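Side-chain contacts in PhnB protein (Bacillus cereus, PDB 3OMS), which is of unknown function but belongs to the glyoxalase superfamily and may act as a 3-demethylubiquinone-9 3-methyltransferase: residues A[92-95]-A[96-100]; A[25-28]-A[29-33]. All coordinates share one frame; numbering follows the deposited sequence. Where two conformers were deposited one is given.

Interaction 1 of 2, residues A[92-95]-A[96-100]; sequences EEEI and DTVFH
The carbonyl oxygen of Glu93 takes two bonds from one residue: Thr97 N and Thr97 OG1 each lie 3.0 Å from Glu93 O, approaching from opposite faces of the carbonyl plane. The hydroxyl can fold back because OG1 stands anti to the carbonyl carbon (chi1 -60°), which suits a threonine on a partly exposed helix flank. The first two turns of helix 92-103 are regularly alpha-helical, with Asp96 N, Val98 N and Phe99 N bonded to the carbonyls four residues earlier.

One turn apart, the acids Glu92 and Asp96 bring OE1 and OD1 within 3.5 Å, their carboxylate planes 64° apart. Such crowding of like charge would be unfavourable alone, but Lys120 NZ forms salt bridges with both oxygens and so probably offsets it. Glu94 and Val98 run side by side, Glu94 CG lying 4.0 Å from Val98 CG2; the extended Glu94 side chain carries OE1 to a hydrogen bond with Glu90 N and OE2 to a salt bridge with Lys10 of the second subunit.

Apolar Ile95, Val98 and Phe99 are buried, and turn one side of helix 92-103 onto Leu134 of strand 131-136, while Ile95 and Glu94 also touch Cys89 at the end of strand 83-89.

Interaction 2 of 2, residues A[25-28]-A[29-33]; sequences MNFY and TSLFD
Thr29 bonds Met25 O twice at the end of helix 21-29, through OG1 at 2.9 Å and N at 3.0 Å, the two donors coming from opposite faces of the carbonyl plane. Ser30 also bonds one carbonyl twice, but three residues back instead of four: its OG lies 2.6 Å from Phe27 O, in the carbonyl plane on a lone pair, whereas Ser30 N meets that oxygen from above the plane at 3.1 Å. In both residues the hydroxyl sits between the backbone N and the carbonyl carbon (chi1 56° in Thr29, 81° in Ser30), a torsion that swings it back over the preceding turn. The Ser30 N bond to Asn26 O is weak, and Leu31 N turns instead to Tyr28 O, so the four-residue spacing gives way to three.

Apolar contacts gather about Leu31. Its CD2 comes to 4.1 Å from Phe27 CE1, and its CD1 lies over one face of the Phe27 ring while meeting the Tyr28 ring at the edge, near its plane. A branched leucine suits the place because both methyls reach Phe27 while CD1 also meets the Tyr28 edge. Within 29-33 itself, Leu31 CB rests 3.8 Å above one face of the Phe32 ring, offset toward the rim.

The aromatic residues have further partners: Phe27 makes a cation-pi contact with Lys127, and Tyr28 OH is hydrogen-bonded to Asp126, its ring meeting Trp132 edge-to-face. Selenomethionine Met25 packs on Ala57 and Phe59 of strand 54-61.

This is a helix C-terminus unwinding through hydrogen bonds from residue i+3 to residue i (Ser30 N to Phe27 O, Leu31 N to Tyr28 O), here in a member of the glyoxalase superfamily, whose folds are built from beta-alpha-beta-beta-beta modules.

Interaction 1 lies within helix 92-103, and interaction 2 at the end of helix 21-29 and the loop beyond; each helix follows the first strand of a four-stranded sheet. Their centres are 13 Å apart, yet the two meet directly: Val98 CG2 is 3.8 Å from Leu31 O, and Val98 CG1 is 4.0 Å from Phe32 CE1. Val98 therefore joins the loop after helix 21-29 to helix 92-103, and Leu31 extends the meeting to Lys101 and Leu102. Lys10 of the second subunit touches both regions, bridging to Glu94 and packing on Phe32. A 1,2-ethanediol, probably from crystallisation, lies about 6 Å from the Phe32 side chain; such a molecule can mark a pocket.

Interaction 1 of 2, residues A[92-95]-A[96-100]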
loop_
_atom_site.group_PDB
_atom_site.type_symbol
_atom_site.label_atom_id
_atom_site.label_comp_id
_atom_site.label_asym_id
_atom_site.label_seq_id
_atom_site.Cartn_x
_atom_site.Cartn_y
_atom_site.Cartn_z
ATOM N N GLU A 92 16.074 -15.924 -9.786
ATOM C CA GLU A 92 15.803 -16.941 -8.781
ATOM C C GLU A 92 16.569 -16.668 -7.503
ATOM O O GLU A 92 16.008 -16.745 -6.414
ATOM C CB GLU A 92 16.193 -18.322 -9.315
ATOM C CG GLU A 92 15.023 -19.099 -9.916
ATOM C CD GLU A 92 14.386 -20.057 -8.914
ATOM O OE1 GLU A 92 14.073 -19.627 -7.775
ATOM O OE2 GLU A 92 14.218 -21.245 -9.259
ATOM N N GLU A 93 17.840 -16.322 -7.629
ATOM C CA GLU A 93 18.636 -15.989 -6.464
ATOM C C GLU A 93 18.027 -14.845 -5.680
ATOM O O GLU A 93 17.951 -14.906 -4.453
ATOM C CB GLU A 93 20.055 -15.629 -6.857
ATOM C CG GLU A 93 20.876 -14.989 -5.732
ATOM C CD GLU A 93 22.382 -14.967 -6.023
ATOM O OE1 GLU A 93 22.862 -15.787 -6.846
ATOM O OE2 GLU A 93 23.083 -14.123 -5.414
ATOM N N GLU A 94 17.596 -13.792 -6.382
ATOM C CA GLU A 94 17.055 -12.655 -5.693
ATOM C C GLU A 94 15.765 -13.052 -4.967
ATOM O O GLU A 94 15.575 -12.663 -3.827
ATOM C CB GLU A 94 16.779 -11.499 -6.660
ATOM C CG GLU A 94 16.020 -10.333 -6.031
ATOM C CD GLU A 94 15.423 -9.342 -7.066
ATOM O OE1 GLU A 94 15.552 -9.526 -8.302
ATOM O OE2 GLU A 94 14.753 -8.417 -6.616
ATOM N N ILE A 95 14.865 -13.773 -5.628
ATOM C CA ILE A 95 13.567 -14.075 -5.016
ATOM C C ILE A 95 13.767 -14.994 -3.804
ATOM O O ILE A 95 13.159 -14.782 -2.733
ATOM C CB ILE A 95 12.493 -14.617 -6.026
ATOM C CG1 ILE A 95 11.128 -14.700 -5.299
ATOM C CG2 ILE A 95 12.874 -16.026 -6.616
ATOM C CD1 ILE A 95 9.860 -14.857 -6.218
ATOM N N ASP A 96 14.672 -15.964 -3.939
ATOM C CA ASP A 96 15.000 -16.900 -2.847
ATOM C C ASP A 96 15.525 -16.152 -1.636
ATOM O O ASP A 96 15.084 -16.394 -0.499
ATOM C CB ASP A 96 16.046 -17.946 -3.291
ATOM C CG ASP A 96 15.471 -18.983 -4.238
ATOM O OD1 ASP A 96 14.224 -19.138 -4.351
ATOM O OD2 ASP A 96 16.283 -19.664 -4.905
ATOM N N THR A 97 16.442 -15.221 -1.879
ATOM C CA THR A 97 17.052 -14.452 -0.803
ATOM C C THR A 97 16.079 -13.501 -0.134
ATOM O O THR A 97 16.020 -13.468 1.083
ATOM C CB THR A 97 18.253 -13.629 -1.284
ATOM O OG1 THR A 97 19.228 -14.519 -1.814
ATOM C CG2 THR A 97 18.875 -12.890 -0.101
ATOM N N VAL A 98 15.325 -12.721 -0.908
ATOM C CA VAL A 98 14.431 -11.756 -0.318
ATOM C C VAL A 98 13.282 -12.453 0.422
ATOM O O VAL A 98 12.884 -12.032 1.504
ATOM C CB VAL A 98 13.828 -10.796 -1.367
ATOM C CG1 VAL A 98 12.969 -9.783 -0.712
ATOM C CG2 VAL A 98 14.905 -10.098 -2.183
ATOM N N PHE A 99 12.719 -13.486 -0.172
ATOM C CA PHE A 99 11.633 -14.213 0.489
ATOM C C PHE A 99 12.071 -14.727 1.880
ATOM O O PHE A 99 11.368 -14.519 2.870
ATOM C CB PHE A 99 11.133 -15.369 -0.383
ATOM C CG PHE A 99 9.858 -15.989 0.113
ATOM C CD1 PHE A 99 8.627 -15.455 -0.251
ATOM C CD2 PHE A 99 9.881 -17.112 0.940
ATOM C CE1 PHE A 99 7.450 -16.030 0.189
ATOM C CE2 PHE A 99 8.692 -17.673 1.409
ATOM C CZ PHE A 99 7.509 -17.151 1.037
ATOM N N HIS A 100 13.218 -15.400 1.921
ATOM C CA HIS A 100 13.766 -16.020 3.144
ATOM C C HIS A 100 14.007 -14.961 4.210
ATOM O O HIS A 100 13.718 -15.167 5.366
ATOM C CB HIS A 100 15.053 -16.775 2.794
ATOM C CG HIS A 100 15.846 -17.263 3.965
ATOM N ND1 HIS A 100 15.420 -18.277 4.793
ATOM C CD2 HIS A 100 17.077 -16.906 4.406
ATOM C CE1 HIS A 100 16.351 -18.516 5.699
ATOM N NE2 HIS A 100 17.366 -17.699 5.481
#

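Interaction 2 of 2, residues A[25-28]-A[29-33]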
loop_
_atom_site.group_PDB
_atom_site.type_symbol
_atom_site.label_atom_id
_atom_site.label_comp_id
_atom_site.label_asym_id
_atom_site.label_seq_id
_atom_site.Cartn_x
_atom_site.Cartn_y
_atom_site.Cartn_z
HETATM N N MSE A 25 12.257 0.115 8.404
HETATM C CA MSE A 25 12.886 0.791 7.290
HETATM C C MSE A 25 14.316 0.355 7.044
HETATM O O MSE A 25 14.733 0.119 5.907
HETATM C CB MSE A 25 12.868 2.305 7.566
HETATM C CG MSE A 25 13.214 3.167 6.481
HETATM SE SE MSE A 25 12.487 4.988 6.969
HETATM C CE MSE A 25 13.452 5.192 8.683
ATOM N N ASN A 26 15.094 0.263 8.115
ATOM C CA ASN A 26 16.457 -0.242 7.983
ATOM C C ASN A 26 16.475 -1.655 7.386
ATOM O O ASN A 26 17.322 -1.980 6.539
ATOM C CB ASN A 26 17.212 -0.130 9.329
ATOM C CG ASN A 26 17.736 1.307 9.572
ATOM O OD1 ASN A 26 18.657 1.736 8.928
ATOM N ND2 ASN A 26 17.129 2.021 10.458
ATOM N N PHE A 27 15.516 -2.479 7.790
ATOM C CA PHE A 27 15.389 -3.846 7.257
ATOM C C PHE A 27 15.033 -3.819 5.797
ATOM O O PHE A 27 15.737 -4.431 4.982
ATOM C CB PHE A 27 14.334 -4.610 8.062
ATOM C CG PHE A 27 14.057 -6.005 7.553
ATOM C CD1 PHE A 27 15.083 -6.922 7.387
ATOM C CD2 PHE A 27 12.751 -6.409 7.319
ATOM C CE1 PHE A 27 14.813 -8.240 6.969
ATOM C CE2 PHE A 27 12.467 -7.702 6.916
ATOM C CZ PHE A 27 13.483 -8.613 6.735
ATOM N N TYR A 28 14.007 -3.047 5.428
ATOM C CA TYR A 28 13.519 -3.058 4.031
ATOM C C TYR A 28 14.556 -2.518 3.055
ATOM O O TYR A 28 14.767 -3.064 1.977
ATOM C CB TYR A 28 12.236 -2.245 3.886
ATOM C CG TYR A 28 11.065 -2.791 4.681
ATOM C CD1 TYR A 28 10.957 -4.167 5.014
ATOM C CD2 TYR A 28 10.046 -1.952 5.071
ATOM C CE1 TYR A 28 9.872 -4.617 5.726
ATOM C CE2 TYR A 28 9.005 -2.375 5.794
ATOM C CZ TYR A 28 8.895 -3.715 6.125
ATOM O OH TYR A 28 7.772 -4.074 6.811
ATOM N N THR A 29 15.225 -1.444 3.436
ATOM C CA THR A 29 16.183 -0.846 2.537
ATOM C C THR A 29 17.415 -1.757 2.340
ATOM O O THR A 29 18.169 -1.554 1.412
ATOM C CB THR A 29 16.642 0.543 2.976
ATOM O OG1 THR A 29 17.163 0.469 4.288
ATOM C CG2 THR A 29 15.507 1.563 2.949
ATOM N N SER A 30 17.606 -2.762 3.188
ATOM C CA SER A 30 18.692 -3.741 2.984
ATOM C C SER A 30 18.384 -4.861 1.967
ATOM O O SER A 30 19.298 -5.627 1.581
ATOM C CB SER A 30 19.056 -4.389 4.323
ATOM O OG SER A 30 18.150 -5.452 4.674
ATOM N N LEU A 31 17.139 -4.954 1.506
ATOM C CA LEU A 31 16.673 -6.102 0.745
ATOM C C LEU A 31 16.734 -5.898 -0.745
ATOM O O LEU A 31 16.694 -6.864 -1.501
ATOM C CB LEU A 31 15.207 -6.406 1.094
ATOM C CG LEU A 31 14.917 -6.765 2.548
ATOM C CD1 LEU A 31 13.423 -7.023 2.694
ATOM C CD2 LEU A 31 15.734 -7.968 2.975
ATOM N N PHE A 32 16.778 -4.634 -1.179
ATOM C CA PHE A 32 16.712 -4.318 -2.590
ATOM C C PHE A 32 17.812 -3.343 -2.969
ATOM O O PHE A 32 18.265 -2.525 -2.151
ATOM C CB PHE A 32 15.342 -3.676 -2.937
ATOM C CG PHE A 32 14.162 -4.490 -2.509
ATOM C CD1 PHE A 32 13.793 -5.625 -3.223
ATOM C CD2 PHE A 32 13.409 -4.136 -1.397
ATOM C CE1 PHE A 32 12.710 -6.400 -2.803
ATOM C CE2 PHE A 32 12.340 -4.913 -0.973
ATOM C CZ PHE A 32 11.983 -6.031 -1.676
ATOM N N ASP A 33 18.239 -3.441 -4.219
ATOM C CA ASP A 33 19.185 -2.493 -4.759
ATOM C C ASP A 33 18.561 -1.111 -4.780
ATOM O O ASP A 33 17.346 -0.993 -4.970
ATOM C CB ASP A 33 19.580 -2.878 -6.183
ATOM C CG ASP A 33 20.974 -2.511 -6.473
ATOM O OD1 ASP A 33 21.859 -3.235 -5.929
ATOM O OD2 ASP A 33 21.187 -1.503 -7.209
#